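Long-range contacts in putative extracellular solute-binding protein (Bordetella bronchiseptica, PDB 4P56), which probably serves as the periplasmic solute-binding component of a TRAP transporter, holding mandelate in its ligand pocket: residues S118-D123 / A334-L339; D112-R117 / R272-H277. All coordinates share one frame; numbering follows the deposited sequence.

Contact 1: S118-D123 / A334-L339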
loop_
_atom_site.group_PDB
_atom_site.type_symbol
_atom_site.label_atom_id
_atom_site.label_comp_id
_atom_site.label_asym_id
_atom_site.label_seq_id
_atom_site.Cartn_x
_atom_site.Cartn_y
_atom_site.Cartn_z
ATOM N N SER A 118 -2.448 -5.124 7.175
ATOM C CA SER A 118 -1.820 -3.965 7.796
ATOM C C SER A 118 -1.307 -4.320 9.186
ATOM O O SER A 118 -0.171 -4.028 9.545
ATOM C CB SER A 118 -2.820 -2.807 7.945
ATOM O OG SER A 118 -3.231 -2.302 6.689
ATOM N N ILE A 119 -2.169 -4.924 9.989
ATOM C CA ILE A 119 -1.801 -5.247 11.359
ATOM C C ILE A 119 -0.644 -6.231 11.359
ATOM O O ILE A 119 0.332 -6.033 12.067
ATOM C CB ILE A 119 -2.985 -5.823 12.139
ATOM C CG1 ILE A 119 -3.985 -4.709 12.409
ATOM C CG2 ILE A 119 -2.508 -6.416 13.464
ATOM C CD1 ILE A 119 -5.338 -5.198 12.761
ATOM N N ALA A 120 -0.746 -7.277 10.552
ATOM C CA ALA A 120 0.293 -8.298 10.528
ATOM C C ALA A 120 1.580 -7.740 9.936
ATOM O O ALA A 120 2.682 -8.054 10.403
ATOM C CB ALA A 120 -0.188 -9.543 9.752
ATOM N N ALA A 121 1.468 -6.870 8.941
ATOM C CA ALA A 121 2.675 -6.280 8.351
ATOM C C ALA A 121 3.422 -5.423 9.359
ATOM O O ALA A 121 4.635 -5.544 9.502
ATOM C CB ALA A 121 2.344 -5.458 7.125
ATOM N N TRP A 122 2.714 -4.524 10.030
ATOM C CA TRP A 122 3.355 -3.690 11.042
ATOM C C TRP A 122 3.927 -4.523 12.181
ATOM O O TRP A 122 5.047 -4.289 12.617
ATOM C CB TRP A 122 2.411 -2.624 11.616
ATOM C CG TRP A 122 3.044 -2.018 12.825
ATOM C CD1 TRP A 122 2.694 -2.209 14.121
ATOM C CD2 TRP A 122 4.212 -1.180 12.835
ATOM N NE1 TRP A 122 3.569 -1.530 14.946
ATOM C CE2 TRP A 122 4.509 -0.893 14.176
ATOM C CE3 TRP A 122 5.034 -0.649 11.823
ATOM C CZ2 TRP A 122 5.592 -0.090 14.547
ATOM C CZ3 TRP A 122 6.114 0.128 12.177
ATOM C CH2 TRP A 122 6.387 0.418 13.532
ATOM N N ASP A 123 3.156 -5.456 12.705
ATOM C CA ASP A 123 3.615 -6.209 13.865
ATOM C C ASP A 123 4.913 -6.927 13.483
ATOM O O ASP A 123 5.858 -6.997 14.272
ATOM C CB ASP A 123 2.556 -7.208 14.349
ATOM C CG ASP A 123 1.428 -6.550 15.168
ATOM O OD1 ASP A 123 1.574 -5.385 15.580
ATOM O OD2 ASP A 123 0.385 -7.208 15.420
ATOM N N ALA A 334 1.391 -16.594 10.288
ATOM C CA ALA A 334 0.574 -17.121 11.371
ATOM C C ALA A 334 -0.402 -16.046 11.800
ATOM O O ALA A 334 -1.584 -16.305 12.026
ATOM C CB ALA A 334 1.433 -17.528 12.531
ATOM N N GLU A 335 0.088 -14.822 11.874
ATOM C CA GLU A 335 -0.741 -13.739 12.383
ATOM C C GLU A 335 -1.864 -13.346 11.406
ATOM O O GLU A 335 -3.006 -13.110 11.820
ATOM C CB GLU A 335 0.122 -12.533 12.720
ATOM C CG GLU A 335 -0.693 -11.369 13.262
ATOM C CD GLU A 335 0.172 -10.208 13.708
ATOM O OE1 GLU A 335 1.421 -10.325 13.634
ATOM O OE2 GLU A 335 -0.406 -9.190 14.141
ATOM N N ILE A 336 -1.563 -13.296 10.112
ATOM C CA ILE A 336 -2.581 -12.902 9.128
ATOM C C ILE A 336 -3.642 -14.003 8.951
ATOM O O ILE A 336 -4.833 -13.707 8.808
ATOM C CB ILE A 336 -1.953 -12.433 7.770
ATOM C CG1 ILE A 336 -2.939 -11.533 6.995
ATOM C CG2 ILE A 336 -1.546 -13.627 6.949
ATOM C CD1 ILE A 336 -2.337 -10.836 5.769
ATOM N N LYS A 337 -3.222 -15.261 9.032
ATOM C CA LYS A 337 -4.129 -16.405 8.953
ATOM C C LYS A 337 -5.118 -16.343 10.121
ATOM O O LYS A 337 -6.325 -16.486 9.927
ATOM C CB LYS A 337 -3.302 -17.702 8.978
ATOM C CG LYS A 337 -4.026 -18.994 8.643
ATOM C CD LYS A 337 -3.089 -20.187 8.901
ATOM C CE LYS A 337 -3.854 -21.505 9.028
ATOM N NZ LYS A 337 -3.010 -22.603 9.627
ATOM N N GLN A 338 -4.610 -16.070 11.318
ATOM C CA GLN A 338 -5.458 -15.905 12.501
ATOM C C GLN A 338 -6.394 -14.679 12.405
ATOM O O GLN A 338 -7.612 -14.769 12.640
ATOM C CB GLN A 338 -4.564 -15.768 13.729
ATOM C CG GLN A 338 -5.320 -15.466 15.012
ATOM C CD GLN A 338 -4.519 -15.838 16.254
ATOM O OE1 GLN A 338 -3.779 -16.829 16.261
ATOM N NE2 GLN A 338 -4.653 -15.040 17.311
ATOM N N LEU A 339 -5.836 -13.518 12.091
ATOM C CA LEU A 339 -6.679 -12.343 11.877
ATOM C C LEU A 339 -7.790 -12.602 10.840
ATOM O O LEU A 339 -8.964 -12.278 11.066
ATOM C CB LEU A 339 -5.810 -11.155 11.459
ATOM C CG LEU A 339 -4.941 -10.637 12.608
ATOM C CD1 LEU A 339 -3.905 -9.640 12.100
ATOM C CD2 LEU A 339 -5.837 -9.999 13.660
#
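Asp123 OD2 lies 2.5 Å from Glu335 OE2, so close for two acid oxygens that one of the carboxyl groups probably carries a proton and donates it to the other. The same Asp123 OD2 forms a salt bridge with Arg264, whose positive charge would be expected to offset repulsion between the acids; the ion pair of Arg264 with Glu335 is long and weak. The carboxylate planes are nearly coplanar, 23° apart, although the side chains that bear them cross at about a right angle. Glu335 gets there as an extended chain, with CG anti to the backbone N (chi1 -180°), and on the way its CG passes 4.0 Å from Ala120 CB. Beneath the acids the contact is apolar. Ala120 CB meets Ile336 CB at 3.9 Å, and the backbones come nearest here, with 5.6 Å between Ala120 CA and Ile336 CA, consistent with the small side chain of Ala120 at this point. The CG2 branch of Ile119 touches Leu339 CD1 at 3.8 Å and also lies against Glu335 OE2. The two helical segments run nearly antiparallel, at 157°, the axes of these segments approaching to 8.9 Å. Helix 325-340, close to the C terminus, thus packs along helix 114-129, while Ile119 and Trp122 reach helix 263-285, and Ser118 and Trp122 meet strand 139-145.

Contact 2: D112-R117 / R272-H277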
loop_
_atom_site.group_PDB
_atom_site.type_symbol
_atom_site.label_atom_id
_atom_site.label_comp_id
_atom_site.label_asym_id
_atom_site.label_seq_id
_atom_site.Cartn_x
_atom_site.Cartn_y
_atom_site.Cartn_z
ATOM N N ASP A 112 -6.682 -11.466 2.926
ATOM C CA ASP A 112 -8.062 -11.181 2.517
ATOM C C ASP A 112 -8.444 -9.711 2.591
ATOM O O ASP A 112 -9.274 -9.234 1.801
ATOM C CB ASP A 112 -9.046 -11.927 3.429
ATOM C CG ASP A 112 -8.951 -13.441 3.302
ATOM O OD1 ASP A 112 -8.332 -13.945 2.325
ATOM O OD2 ASP A 112 -9.519 -14.106 4.197
ATOM N N THR A 113 -7.902 -9.010 3.575
ATOM C CA THR A 113 -8.347 -7.639 3.832
ATOM C C THR A 113 -7.163 -6.732 4.090
ATOM O O THR A 113 -6.082 -7.199 4.430
ATOM C CB THR A 113 -9.346 -7.540 5.019
ATOM O OG1 THR A 113 -8.670 -7.744 6.274
ATOM C CG2 THR A 113 -10.519 -8.537 4.857
ATOM N N ALA A 114 -7.366 -5.424 3.905
ATOM C CA ALA A 114 -6.358 -4.452 4.273
ATOM C C ALA A 114 -6.129 -4.453 5.785
ATOM O O ALA A 114 -5.016 -4.207 6.238
ATOM C CB ALA A 114 -6.773 -3.070 3.833
ATOM N N THR A 115 -7.180 -4.689 6.569
ATOM C CA THR A 115 -7.034 -4.670 8.022
ATOM C C THR A 115 -6.097 -5.748 8.520
ATOM O O THR A 115 -5.129 -5.468 9.254
ATOM C CB THR A 115 -8.398 -4.745 8.734
ATOM O OG1 THR A 115 -9.135 -3.557 8.435
ATOM C CG2 THR A 115 -8.221 -4.835 10.278
ATOM N N SER A 116 -6.362 -6.994 8.158
ATOM C CA SER A 116 -5.497 -8.084 8.605
ATOM C C SER A 116 -4.041 -7.918 8.118
ATOM O O SER A 116 -3.082 -8.042 8.909
ATOM C CB SER A 116 -6.092 -9.431 8.157
ATOM O OG SER A 116 -6.052 -9.503 6.741
ATOM N N ARG A 117 -3.870 -7.583 6.840
ATOM C CA ARG A 117 -2.517 -7.391 6.267
ATOM C C ARG A 117 -1.750 -6.225 6.899
ATOM O O ARG A 117 -0.531 -6.319 7.113
ATOM C CB ARG A 117 -2.609 -7.161 4.765
ATOM C CG ARG A 117 -1.310 -7.381 4.031
ATOM C CD ARG A 117 -1.443 -6.960 2.557
ATOM N NE ARG A 117 -2.407 -7.732 1.790
ATOM C CZ ARG A 117 -2.110 -8.867 1.160
ATOM N NH1 ARG A 117 -0.893 -9.399 1.248
ATOM N NH2 ARG A 117 -3.032 -9.482 0.451
ATOM N N ARG A 272 -8.749 -0.332 8.151
ATOM C CA ARG A 272 -10.215 -0.288 8.197
ATOM C C ARG A 272 -10.796 0.687 7.166
ATOM O O ARG A 272 -11.858 0.428 6.572
ATOM C CB ARG A 272 -10.730 -0.038 9.628
ATOM C CG ARG A 272 -10.480 -1.292 10.530
ATOM C CD ARG A 272 -11.104 -1.215 11.941
ATOM N NE ARG A 272 -11.007 -2.534 12.556
ATOM C CZ ARG A 272 -11.936 -3.485 12.490
ATOM N NH1 ARG A 272 -13.118 -3.264 11.913
ATOM N NH2 ARG A 272 -11.699 -4.656 13.069
ATOM N N ALA A 273 -10.087 1.783 6.929
ATOM C CA ALA A 273 -10.499 2.749 5.929
ATOM C C ALA A 273 -10.445 2.134 4.536
ATOM O O ALA A 273 -11.398 2.261 3.787
ATOM C CB ALA A 273 -9.617 3.987 5.996
ATOM N N TRP A 274 -9.323 1.498 4.193
ATOM C CA TRP A 274 -9.176 0.845 2.905
ATOM C C TRP A 274 -10.248 -0.182 2.661
ATOM O O TRP A 274 -10.788 -0.244 1.560
ATOM C CB TRP A 274 -7.850 0.102 2.814
ATOM C CG TRP A 274 -6.640 0.930 2.586
ATOM C CD1 TRP A 274 -5.663 1.212 3.502
ATOM C CD2 TRP A 274 -6.229 1.539 1.362
ATOM N NE1 TRP A 274 -4.676 1.982 2.926
ATOM C CE2 TRP A 274 -4.994 2.190 1.610
ATOM C CE3 TRP A 274 -6.798 1.626 0.085
ATOM C CZ2 TRP A 274 -4.317 2.902 0.636
ATOM C CZ3 TRP A 274 -6.125 2.341 -0.878
ATOM C CH2 TRP A 274 -4.894 2.965 -0.608
ATOM N N ASP A 275 -10.486 -1.043 3.655
ATOM C CA ASP A 275 -11.500 -2.098 3.563
ATOM C C ASP A 275 -12.913 -1.551 3.383
ATOM O O ASP A 275 -13.742 -2.135 2.655
ATOM C CB ASP A 275 -11.489 -3.003 4.812
ATOM C CG ASP A 275 -10.322 -3.989 4.817
ATOM O OD1 ASP A 275 -9.891 -4.377 3.710
ATOM O OD2 ASP A 275 -9.872 -4.408 5.923
ATOM N N THR A 276 -13.203 -0.437 4.029
ATOM C CA THR A 276 -14.524 0.164 3.911
ATOM C C THR A 276 -14.706 0.695 2.492
ATOM O O THR A 276 -15.738 0.491 1.855
ATOM C CB THR A 276 -14.719 1.260 4.978
ATOM O OG1 THR A 276 -14.612 0.666 6.292
ATOM C CG2 THR A 276 -16.053 1.940 4.845
ATOM N N HIS A 277 -13.678 1.335 1.967
ATOM C CA HIS A 277 -13.781 1.829 0.600
ATOM C C HIS A 277 -13.814 0.737 -0.437
ATOM O O HIS A 277 -14.553 0.841 -1.413
ATOM C CB HIS A 277 -12.668 2.821 0.309
ATOM C CG HIS A 277 -12.943 4.156 0.903
ATOM N ND1 HIS A 277 -13.094 5.292 0.143
ATOM C CD2 HIS A 277 -13.138 4.531 2.190
ATOM C CE1 HIS A 277 -13.340 6.316 0.933
ATOM N NE2 HIS A 277 -13.380 5.878 2.180
#
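This is a helix N-terminus held by an acid from another helix: Asp275, on helix 263-285, faces the first turn of helix 114-129 beside the mandelate pocket. Asp275 OD1 accepts from Ala114 N at 2.7 Å, on the syn side and 20° out of the carboxylate plane. Its OD2 takes two bonds from Thr115, both reaching it from the same face of that plane. Thr115 N donates to Asp275 OD2 at 2.8 Å from above the plane, and Thr115 OG1 reaches the same oxygen on the anti side, also at 2.8 Å. With chi1 -65°, Thr115 OG1 is turned back beside its own backbone N, which lets both donors converge on one oxygen. Asp275 does not replace the helix's own N-cap: Thr113 OG1 accepts from Ser116 N at 3.1 Å in a nearly straight bond (174°), and Thr113 CB rests 3.3 Å from Asp275 OD2. The CG of Arg272 lies alongside Thr115 OG1 at 3.4 Å, while its NE forms a salt bridge with Glu268. On the pocket side, Ala114 CB presses on Trp274 CB at 3.5 Å, and the indole beyond touches (R)-mandelic acid and meets the rings of His39 and Tyr144. Three donors thus grip one carboxylate, and together Asp275 and Thr113 engage the amides of residues 114, 115 and 116. The negative charge at this helix start would probably be favoured by the helix dipole, and the bonds fix the rotation of the carboxylate next to a residue that lines the ligand site.

From the N terminus the chain first reaches 112-117 and runs straight on into 118-123, so both contacts draw on helix 114-129, contact 2 at its start and contact 1 just after. Contact 2 closes first, when helix 263-285 returns after 154 intervening residues; contact 1 closes last, through helix 325-340 near the C terminus, after 210. Their segments alternate, so the loops cross rather than nest. Helix 114-129 is thereby joined to a helix that lines the mandelate pocket and to the C-terminal helix. The contacts also touch directly: Ile336 CD1 packs 3.5 Å from Arg117 CA, and Leu339 CD1 lies near Ser116 O.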